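Local atomic coordinates of periplasmic sugar-binding protein (PDB entry 4RXU), a protein that binds D-glucose between its two lobes and probably serves as the solute-binding component of an ABC-type carbohydrate transporter. Residues Gly111-Arg119 with Leu303-Leu314; Thr132-Gln141 with Ile336-Thr344. All blocks are in the same frame, centred on the assembly; numbering follows the deposited sequence. Where two conformers were deposited one is given.

Interaction 1. Residues Gly111-Arg119 with Leu303-Leu314. With BGC (beta-D-glucopyranose), chain C.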
loop_
_atom_site.group_PDB
_atom_site.type_symbol
_atom_site.label_atom_id
_atom_site.label_comp_id
_atom_site.label_asym_id
_atom_site.label_seq_id
_atom_site.Cartn_x
_atom_site.Cartn_y
_atom_site.Cartn_z
ATOM N N GLY A 111 -28.025 -0.096 9.726
ATOM C CA GLY A 111 -27.681 0.859 10.760
ATOM C C GLY A 111 -26.276 0.703 11.289
ATOM O O GLY A 111 -25.983 1.119 12.407
ATOM N N VAL A 112 -25.406 0.132 10.456
ATOM C CA VAL A 112 -24.026 -0.080 10.834
ATOM C C VAL A 112 -23.161 0.987 10.184
ATOM O O VAL A 112 -23.250 1.218 8.974
ATOM C CB VAL A 112 -23.532 -1.467 10.393
ATOM C CG1 VAL A 112 -22.060 -1.664 10.775
ATOM C CG2 VAL A 112 -24.425 -2.554 10.988
ATOM N N LYS A 113 -22.304 1.608 11.000
ATOM C CA LYS A 113 -21.353 2.599 10.526
ATOM C C LYS A 113 -20.222 1.871 9.804
ATOM O O LYS A 113 -19.788 0.790 10.196
ATOM C CB LYS A 113 -20.786 3.449 11.664
ATOM C CG LYS A 113 -21.835 4.183 12.450
ATOM C CD LYS A 113 -22.375 5.348 11.686
ATOM C CE LYS A 113 -23.349 6.110 12.563
ATOM N NZ LYS A 113 -24.234 6.864 11.668
ATOM N N VAL A 114 -19.743 2.500 8.752
ATOM C CA VAL A 114 -18.750 1.907 7.862
ATOM C C VAL A 114 -17.459 2.735 7.872
ATOM O O VAL A 114 -17.419 3.893 7.402
ATOM C CB VAL A 114 -19.271 1.802 6.414
ATOM C CG1 VAL A 114 -18.195 1.219 5.500
ATOM C CG2 VAL A 114 -20.491 0.910 6.369
ATOM N N ILE A 115 -16.411 2.130 8.432
ATOM C CA ILE A 115 -15.078 2.707 8.437
ATOM C C ILE A 115 -14.262 1.896 7.424
ATOM O O ILE A 115 -13.881 0.747 7.660
ATOM C CB ILE A 115 -14.416 2.604 9.812
ATOM C CG1 ILE A 115 -15.275 3.296 10.882
ATOM C CG2 ILE A 115 -13.003 3.179 9.759
ATOM C CD1 ILE A 115 -14.712 3.221 12.291
ATOM N N SER A 116 -14.002 2.503 6.275
ATOM C CA SER A 116 -13.127 1.888 5.299
ATOM C C SER A 116 -11.695 2.009 5.876
ATOM O O SER A 116 -11.337 3.044 6.420
ATOM C CB SER A 116 -13.280 2.617 3.968
ATOM O OG SER A 116 -12.811 1.878 2.855
ATOM N N TYR A 117 -10.930 0.925 5.784
ATOM C CA TYR A 117 -9.683 0.780 6.503
ATOM C C TYR A 117 -8.561 0.484 5.521
ATOM O O TYR A 117 -8.601 -0.510 4.806
ATOM C CB TYR A 117 -9.798 -0.361 7.500
ATOM C CG TYR A 117 -8.539 -0.575 8.321
ATOM C CD1 TYR A 117 -8.215 0.245 9.377
ATOM C CD2 TYR A 117 -7.670 -1.598 8.005
ATOM C CE1 TYR A 117 -7.049 0.056 10.097
ATOM C CE2 TYR A 117 -6.522 -1.816 8.739
ATOM C CZ TYR A 117 -6.213 -0.971 9.774
ATOM O OH TYR A 117 -5.053 -1.189 10.471
ATOM N N ASP A 118 -7.587 1.389 5.505
ATOM C CA ASP A 118 -6.400 1.361 4.648
ATOM C C ASP A 118 -6.730 1.617 3.186
ATOM O O ASP A 118 -6.134 2.490 2.573
ATOM C CB ASP A 118 -5.571 0.088 4.769
ATOM C CG ASP A 118 -4.242 0.253 4.108
ATOM O OD1 ASP A 118 -3.340 0.811 4.775
ATOM O OD2 ASP A 118 -4.111 -0.098 2.902
ATOM N N ARG A 119 -7.624 0.804 2.625
ATOM C CA ARG A 119 -8.083 0.922 1.244
ATOM C C ARG A 119 -9.489 1.452 1.251
ATOM O O ARG A 119 -10.261 1.188 2.186
ATOM C CB ARG A 119 -8.108 -0.440 0.556
ATOM C CG ARG A 119 -6.770 -1.101 0.439
ATOM C CD ARG A 119 -6.936 -2.498 -0.116
ATOM N NE ARG A 119 -5.665 -3.132 -0.359
ATOM C CZ ARG A 119 -5.516 -4.394 -0.716
ATOM N NH1 ARG A 119 -6.575 -5.185 -0.823
ATOM N NH2 ARG A 119 -4.306 -4.865 -0.945
ATOM N N LEU A 303 -2.512 3.293 12.612
ATOM C CA LEU A 303 -3.681 3.037 11.786
ATOM C C LEU A 303 -4.707 2.251 12.610
ATOM O O LEU A 303 -5.901 2.586 12.642
ATOM C CB LEU A 303 -3.280 2.265 10.529
ATOM C CG LEU A 303 -4.282 2.400 9.370
ATOM C CD1 LEU A 303 -4.165 3.755 8.694
ATOM C CD2 LEU A 303 -4.108 1.289 8.348
ATOM N N VAL A 304 -4.230 1.211 13.292
ATOM C CA VAL A 304 -5.081 0.386 14.118
ATOM C C VAL A 304 -5.742 1.221 15.210
ATOM O O VAL A 304 -6.955 1.128 15.435
ATOM C CB VAL A 304 -4.269 -0.786 14.707
ATOM C CG1 VAL A 304 -4.904 -1.339 15.977
ATOM C CG2 VAL A 304 -4.083 -1.870 13.647
ATOM N N GLN A 305 -4.947 2.015 15.922
ATOM C CA GLN A 305 -5.514 2.808 17.023
ATOM C C GLN A 305 -6.517 3.830 16.503
ATOM O O GLN A 305 -7.537 4.058 17.126
ATOM C CB GLN A 305 -4.436 3.483 17.871
ATOM C CG GLN A 305 -4.864 3.692 19.327
ATOM C CD GLN A 305 -5.057 2.379 20.079
ATOM O OE1 GLN A 305 -4.262 1.436 19.951
ATOM N NE2 GLN A 305 -6.117 2.309 20.857
ATOM N N ASP A 306 -6.218 4.443 15.350
ATOM C CA ASP A 306 -7.142 5.403 14.732
ATOM C C ASP A 306 -8.486 4.754 14.453
ATOM O O ASP A 306 -9.533 5.323 14.718
ATOM C CB ASP A 306 -6.553 6.008 13.463
ATOM C CG ASP A 306 -5.577 7.118 13.745
ATOM O OD1 ASP A 306 -5.450 7.566 14.913
ATOM O OD2 ASP A 306 -4.950 7.556 12.761
ATOM N N ALA A 307 -8.441 3.520 13.975
ATOM C CA ALA A 307 -9.674 2.763 13.698
ATOM C C ALA A 307 -10.430 2.377 14.974
ATOM O O ALA A 307 -11.662 2.453 15.033
ATOM C CB ALA A 307 -9.361 1.514 12.890
ATOM N N ILE A 308 -9.690 1.930 15.971
ATOM C CA ILE A 308 -10.317 1.542 17.234
ATOM C C ILE A 308 -10.950 2.793 17.859
ATOM O O ILE A 308 -12.095 2.769 18.315
ATOM C CB ILE A 308 -9.322 0.862 18.190
ATOM C CG1 ILE A 308 -8.882 -0.492 17.624
ATOM C CG2 ILE A 308 -9.957 0.695 19.582
ATOM C CD1 ILE A 308 -7.668 -1.089 18.318
ATOM N N LYS A 309 -10.195 3.876 17.914
ATOM C CA LYS A 309 -10.697 5.123 18.499
ATOM C C LYS A 309 -11.984 5.594 17.789
ATOM O O LYS A 309 -12.973 5.999 18.425
ATOM C CB LYS A 309 -9.607 6.203 18.485
ATOM C CG LYS A 309 -8.471 5.954 19.478
ATOM C CD LYS A 309 -7.488 7.122 19.580
ATOM C CE LYS A 309 -6.320 7.051 18.609
ATOM N NZ LYS A 309 -5.367 8.170 18.883
ATOM N N ALA A 310 -12.005 5.512 16.471
ATOM C CA ALA A 310 -13.177 5.962 15.719
ATOM C C ALA A 310 -14.350 5.062 16.017
ATOM O O ALA A 310 -15.459 5.548 16.234
ATOM C CB ALA A 310 -12.894 6.001 14.236
ATOM N N ALA A 311 -14.113 3.747 16.034
ATOM C CA ALA A 311 -15.164 2.798 16.383
ATOM C C ALA A 311 -15.749 3.025 17.768
ATOM O O ALA A 311 -16.972 3.070 17.934
ATOM C CB ALA A 311 -14.658 1.373 16.258
ATOM N N VAL A 312 -14.880 3.206 18.749
ATOM C CA VAL A 312 -15.310 3.420 20.122
ATOM C C VAL A 312 -16.123 4.713 20.208
ATOM O O VAL A 312 -17.142 4.779 20.907
ATOM C CB VAL A 312 -14.097 3.398 21.089
ATOM C CG1 VAL A 312 -14.461 3.940 22.477
ATOM C CG2 VAL A 312 -13.555 1.976 21.169
ATOM N N ALA A 313 -15.688 5.751 19.499
ATOM C CA ALA A 313 -16.463 7.007 19.499
ATOM C C ALA A 313 -17.878 6.755 18.972
ATOM O O ALA A 313 -18.879 7.147 19.586
ATOM C CB ALA A 313 -15.755 8.099 18.687
ATOM N N LEU A 314 -17.974 6.062 17.849
ATOM C CA LEU A 314 -19.292 5.740 17.284
ATOM C C LEU A 314 -20.164 4.880 18.187
ATOM O O LEU A 314 -21.370 5.060 18.236
ATOM C CB LEU A 314 -19.110 5.088 15.921
ATOM C CG LEU A 314 -18.494 6.002 14.869
ATOM C CD1 LEU A 314 -17.948 5.203 13.707
ATOM C CD2 LEU A 314 -19.500 7.002 14.356
HETATM C C2 BGC C . -1.520 -1.438 1.295
HETATM C C3 BGC C . -0.036 -1.744 1.249
HETATM C C4 BGC C . 0.163 -3.204 0.871
HETATM C C5 BGC C . -0.607 -3.555 -0.403
HETATM C C6 BGC C . -0.580 -5.030 -0.737
HETATM C C1 BGC C . -2.011 -1.741 -0.110
HETATM O O1 BGC C . -3.317 -1.298 -0.333
HETATM O O2 BGC C . -1.711 -0.063 1.646
HETATM O O3 BGC C . 0.512 -1.466 2.534
HETATM O O4 BGC C . 1.558 -3.410 0.574
HETATM O O5 BGC C . -1.959 -3.157 -0.290
HETATM O O6 BGC C . -0.939 -5.838 0.387
#
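Tyr117 and Leu303 carry the apolar contact at the sugar end of the strand. CD2 of Leu303 comes within 3.4 Å of Tyr117 CZ, obliquely to the ring, while Ala307 CB lies 3.9 Å from Tyr117 CD1. With CG opposite the backbone N (chi1 -179°), the ring reaches onward along the strand direction, and its hydroxyl, hydrogen-bonded to Asp48, also touches Val304 CG2. Farther along the helix, Ile115 CD1 meets Ala310 CB at 3.8 Å and approaches Leu314 CD1; the small alanines let this one methyl group settle on the helix backbone. Leu314 CD1 also packs on CB of Lys113, a side chain whose end leads away.

Polar groups gather round the glucose at the strand's end. Asp118 OD2 accepts from glucose O2 at 2.7 Å, and its other oxygen is salt-bridged to Arg44. Arg119 presents the edge of its guanidinium: NE donates to O1 and NH2 to O5 of glucose, both at 3.0 Å and nearly straight (169°), with Glu42 pairing with NH2.

Strand 113-117, between strands 89-92 and 129-133, runs antiparallel to residues 303-314, the axes 10.0 Å apart; Val89 and Val131 extend the apolar layer, and helix 44-59 covers Tyr117 through Asp48 and Phe52.

Interaction 2. Residues Thr132-Gln141 with Ile336-Thr344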
loop_
_atom_site.group_PDB
_atom_site.type_symbol
_atom_site.label_atom_id
_atom_site.label_comp_id
_atom_site.label_asym_id
_atom_site.label_seq_id
_atom_site.Cartn_x
_atom_site.Cartn_y
_atom_site.Cartn_z
ATOM N N THR A 132 -6.675 5.836 6.986
ATOM C CA THR A 132 -5.691 5.635 5.929
ATOM C C THR A 132 -4.331 6.244 6.254
ATOM O O THR A 132 -4.224 7.200 7.033
ATOM C CB THR A 132 -6.228 6.222 4.589
ATOM O OG1 THR A 132 -5.357 5.901 3.500
ATOM C CG2 THR A 132 -6.373 7.764 4.649
ATOM N N PHE A 133 -3.308 5.690 5.620
ATOM C CA PHE A 133 -2.045 6.395 5.487
ATOM C C PHE A 133 -2.122 7.376 4.325
ATOM O O PHE A 133 -3.002 7.307 3.461
ATOM C CB PHE A 133 -0.899 5.430 5.250
ATOM C CG PHE A 133 -0.664 4.473 6.382
ATOM C CD1 PHE A 133 -0.170 4.911 7.599
ATOM C CD2 PHE A 133 -0.950 3.117 6.222
ATOM C CE1 PHE A 133 0.049 4.017 8.622
ATOM C CE2 PHE A 133 -0.723 2.229 7.244
ATOM C CZ PHE A 133 -0.221 2.685 8.439
ATOM N N ASP A 134 -1.181 8.302 4.275
ATOM C CA ASP A 134 -1.118 9.259 3.154
ATOM C C ASP A 134 -0.505 8.553 1.933
ATOM O O ASP A 134 0.706 8.564 1.726
ATOM C CB ASP A 134 -0.260 10.453 3.560
ATOM C CG ASP A 134 -0.264 11.585 2.535
ATOM O OD1 ASP A 134 -0.612 11.369 1.351
ATOM O OD2 ASP A 134 0.109 12.725 2.919
ATOM N N SER A 135 -1.348 7.908 1.135
ATOM C CA SER A 135 -0.869 7.079 0.024
ATOM C C SER A 135 -0.208 7.841 -1.122
ATOM O O SER A 135 0.730 7.326 -1.757
ATOM C CB SER A 135 -1.979 6.202 -0.540
ATOM O OG SER A 135 -2.430 5.265 0.421
ATOM N N ILE A 136 -0.690 9.051 -1.393
ATOM C CA ILE A 136 -0.021 9.881 -2.405
ATOM C C ILE A 136 1.443 10.131 -1.972
ATOM O O ILE A 136 2.388 10.042 -2.786
ATOM C CB ILE A 136 -0.788 11.201 -2.628
ATOM C CG1 ILE A 136 -2.122 10.945 -3.373
ATOM C CG2 ILE A 136 0.046 12.249 -3.383
ATOM C CD1 ILE A 136 -1.995 10.592 -4.847
ATOM N N ALA A 137 1.619 10.455 -0.698
ATOM C CA ALA A 137 2.947 10.694 -0.164
ATOM C C ALA A 137 3.813 9.432 -0.229
ATOM O O ALA A 137 5.001 9.538 -0.469
ATOM C CB ALA A 137 2.873 11.222 1.266
ATOM N N VAL A 138 3.232 8.243 -0.021
ATOM C CA VAL A 138 4.016 7.007 -0.224
ATOM C C VAL A 138 4.642 6.980 -1.635
ATOM O O VAL A 138 5.858 6.769 -1.798
ATOM C CB VAL A 138 3.152 5.747 -0.051
ATOM C CG1 VAL A 138 3.933 4.503 -0.415
ATOM C CG2 VAL A 138 2.628 5.664 1.365
ATOM N N GLY A 139 3.820 7.183 -2.664
ATOM C CA GLY A 139 4.343 7.110 -4.039
ATOM C C GLY A 139 5.335 8.215 -4.326
ATOM O O GLY A 139 6.327 7.985 -4.970
ATOM N N ALA A 140 5.030 9.420 -3.848
ATOM C CA ALA A 140 5.932 10.574 -4.010
ATOM C C ALA A 140 7.277 10.269 -3.372
ATOM O O ALA A 140 8.313 10.524 -3.979
ATOM C CB ALA A 140 5.332 11.840 -3.425
ATOM N N GLN A 141 7.267 9.696 -2.171
ATOM C CA GLN A 141 8.510 9.380 -1.491
ATOM C C GLN A 141 9.301 8.297 -2.207
ATOM O O GLN A 141 10.522 8.338 -2.288
ATOM C CB GLN A 141 8.256 8.976 -0.053
ATOM C CG GLN A 141 7.930 10.156 0.834
ATOM C CD GLN A 141 7.744 9.747 2.287
ATOM O OE1 GLN A 141 8.321 8.780 2.731
ATOM N NE2 GLN A 141 6.976 10.500 3.020
ATOM N N ILE A 336 -9.231 9.952 8.211
ATOM C CA ILE A 336 -8.443 9.972 9.444
ATOM C C ILE A 336 -7.086 9.459 8.928
ATOM O O ILE A 336 -6.848 8.253 8.838
ATOM C CB ILE A 336 -9.051 9.048 10.527
ATOM C CG1 ILE A 336 -10.480 9.496 10.872
ATOM C CG2 ILE A 336 -8.173 9.034 11.771
ATOM C CD1 ILE A 336 -11.300 8.563 11.750
ATOM N N GLN A 337 -6.221 10.396 8.559
ATOM C CA GLN A 337 -4.997 10.100 7.818
ATOM C C GLN A 337 -3.782 10.215 8.711
ATOM O O GLN A 337 -3.680 11.138 9.521
ATOM C CB GLN A 337 -4.861 11.061 6.637
ATOM C CG GLN A 337 -3.672 10.793 5.725
ATOM C CD GLN A 337 -3.414 11.919 4.726
ATOM O OE1 GLN A 337 -3.857 11.867 3.569
ATOM N NE2 GLN A 337 -2.741 12.959 5.177
ATOM N N SER A 338 -2.853 9.287 8.477
ATOM C CA SER A 338 -1.600 9.107 9.227
ATOM C C SER A 338 -0.421 9.255 8.277
ATOM O O SER A 338 -0.544 8.865 7.109
ATOM C CB SER A 338 -1.579 7.684 9.871
ATOM O OG SER A 338 -2.160 7.768 11.128
ATOM N N PRO A 339 0.712 9.827 8.751
ATOM C CA PRO A 339 1.814 10.031 7.825
ATOM C C PRO A 339 2.674 8.813 7.578
ATOM O O PRO A 339 2.585 7.779 8.267
ATOM C CB PRO A 339 2.647 11.117 8.503
ATOM C CG PRO A 339 2.378 10.983 9.932
ATOM C CD PRO A 339 0.934 10.574 10.005
ATOM N N VAL A 340 3.545 8.972 6.595
ATOM C CA VAL A 340 4.449 7.906 6.178
ATOM C C VAL A 340 5.888 8.445 6.093
ATOM O O VAL A 340 6.097 9.641 5.851
ATOM C CB VAL A 340 4.003 7.256 4.843
ATOM C CG1 VAL A 340 2.571 6.761 4.964
ATOM C CG2 VAL A 340 4.173 8.206 3.650
ATOM N N VAL A 341 6.864 7.555 6.301
ATOM C CA VAL A 341 8.261 7.974 6.470
ATOM C C VAL A 341 9.190 7.103 5.664
ATOM O O VAL A 341 9.108 5.876 5.706
ATOM C CB VAL A 341 8.666 7.890 7.974
ATOM C CG1 VAL A 341 10.135 8.191 8.206
ATOM C CG2 VAL A 341 7.816 8.859 8.761
ATOM N N THR A 342 10.094 7.730 4.937
ATOM C CA THR A 342 11.081 6.970 4.205
ATOM C C THR A 342 12.160 6.394 5.123
ATOM O O THR A 342 12.777 7.104 5.905
ATOM C CB THR A 342 11.751 7.819 3.129
ATOM O OG1 THR A 342 10.809 8.059 2.085
ATOM C CG2 THR A 342 12.977 7.101 2.543
ATOM N N VAL A 343 12.369 5.091 4.977
ATOM C CA VAL A 343 13.381 4.376 5.739
ATOM C C VAL A 343 14.453 3.803 4.824
ATOM O O VAL A 343 14.169 3.055 3.880
ATOM C CB VAL A 343 12.751 3.303 6.633
ATOM C CG1 VAL A 343 13.843 2.482 7.311
ATOM C CG2 VAL A 343 11.849 4.001 7.645
ATOM N N THR A 344 15.690 4.147 5.163
ATOM C CA THR A 344 16.866 3.634 4.499
ATOM C C THR A 344 17.801 3.137 5.593
ATOM O O THR A 344 17.471 3.198 6.768
ATOM C CB THR A 344 17.579 4.760 3.743
ATOM O OG1 THR A 344 18.075 5.740 4.681
ATOM C CG2 THR A 344 16.626 5.414 2.779
HETATM O O HOH W 1 11.795 9.448 -0.123
#
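Gln141 and Thr342 share the shortest bond of this contact: Thr342 OG1 donates to Gln141 OE1 at 2.7 Å, tilted 30° from the carbonyl plane. The other half of the same amide, NE2, donates to Val340 O at 3.1 Å; the acceptor lies close to the amide plane, although the donor sits well above the plane of the Val340 carbonyl. Two bonds at different atoms fix the rotation of the amide, and the chain, extended beyond CG, carries it from the helix to the strand. A water donates to both Gln141 O and Thr342 OG1. A leucine in place of Gln141 would probably leave Val340 O and Thr342 OG1 without their amide partner and free the Thr342 hydroxyl to turn.

Toward the other end, backbone bonds join parallel strands: Thr132 N to Ile336 O, Ser338 N to Thr132 O at 2.9 Å, and Asp134 N to Ser338 O. Asp134 then N-caps helix 135-148, its OD1 accepting from Ala137 N. Its carboxylate stacks on the Gln337 amide, the planes 14° apart; Gln337 OE1 bonds to Tyr326.

Val340 packs against the first turns of the helix. Its CG1 reaches Phe133 CB at 3.7 Å, while CG2 lies 3.8 Å from Val138 CG2 and touches Ala137. The side chain of Phe133 is about 6 Å from the bound glucose.

Two strands that pass side by side from one lobe into the other, one leading into a helix, are characteristic of the hinge of periplasmic sugar-binding proteins.

Overall arrangement
Interactions 1 and 2 meet on one sheet, where strands 113-117 and 129-133 are neighbours, and their centres lie 19 Å apart. Interaction 1 is the more buried: a helix lies on the sheet of one lobe, held by apolar side chains, with polar groups gathered at the strand's end round the glucose. Interaction 2 is nearer the middle of the chain and partly exposed; backbone pairing and a glutamine's amide are joined there by the packing of Val340. Leu303 links the two, touching Tyr117 and Asp118 within interaction 1 and Thr132 and Phe133 of interaction 2. Asp118 likewise lies against Phe133, bringing the sugar site up against the strands that pass between the lobes.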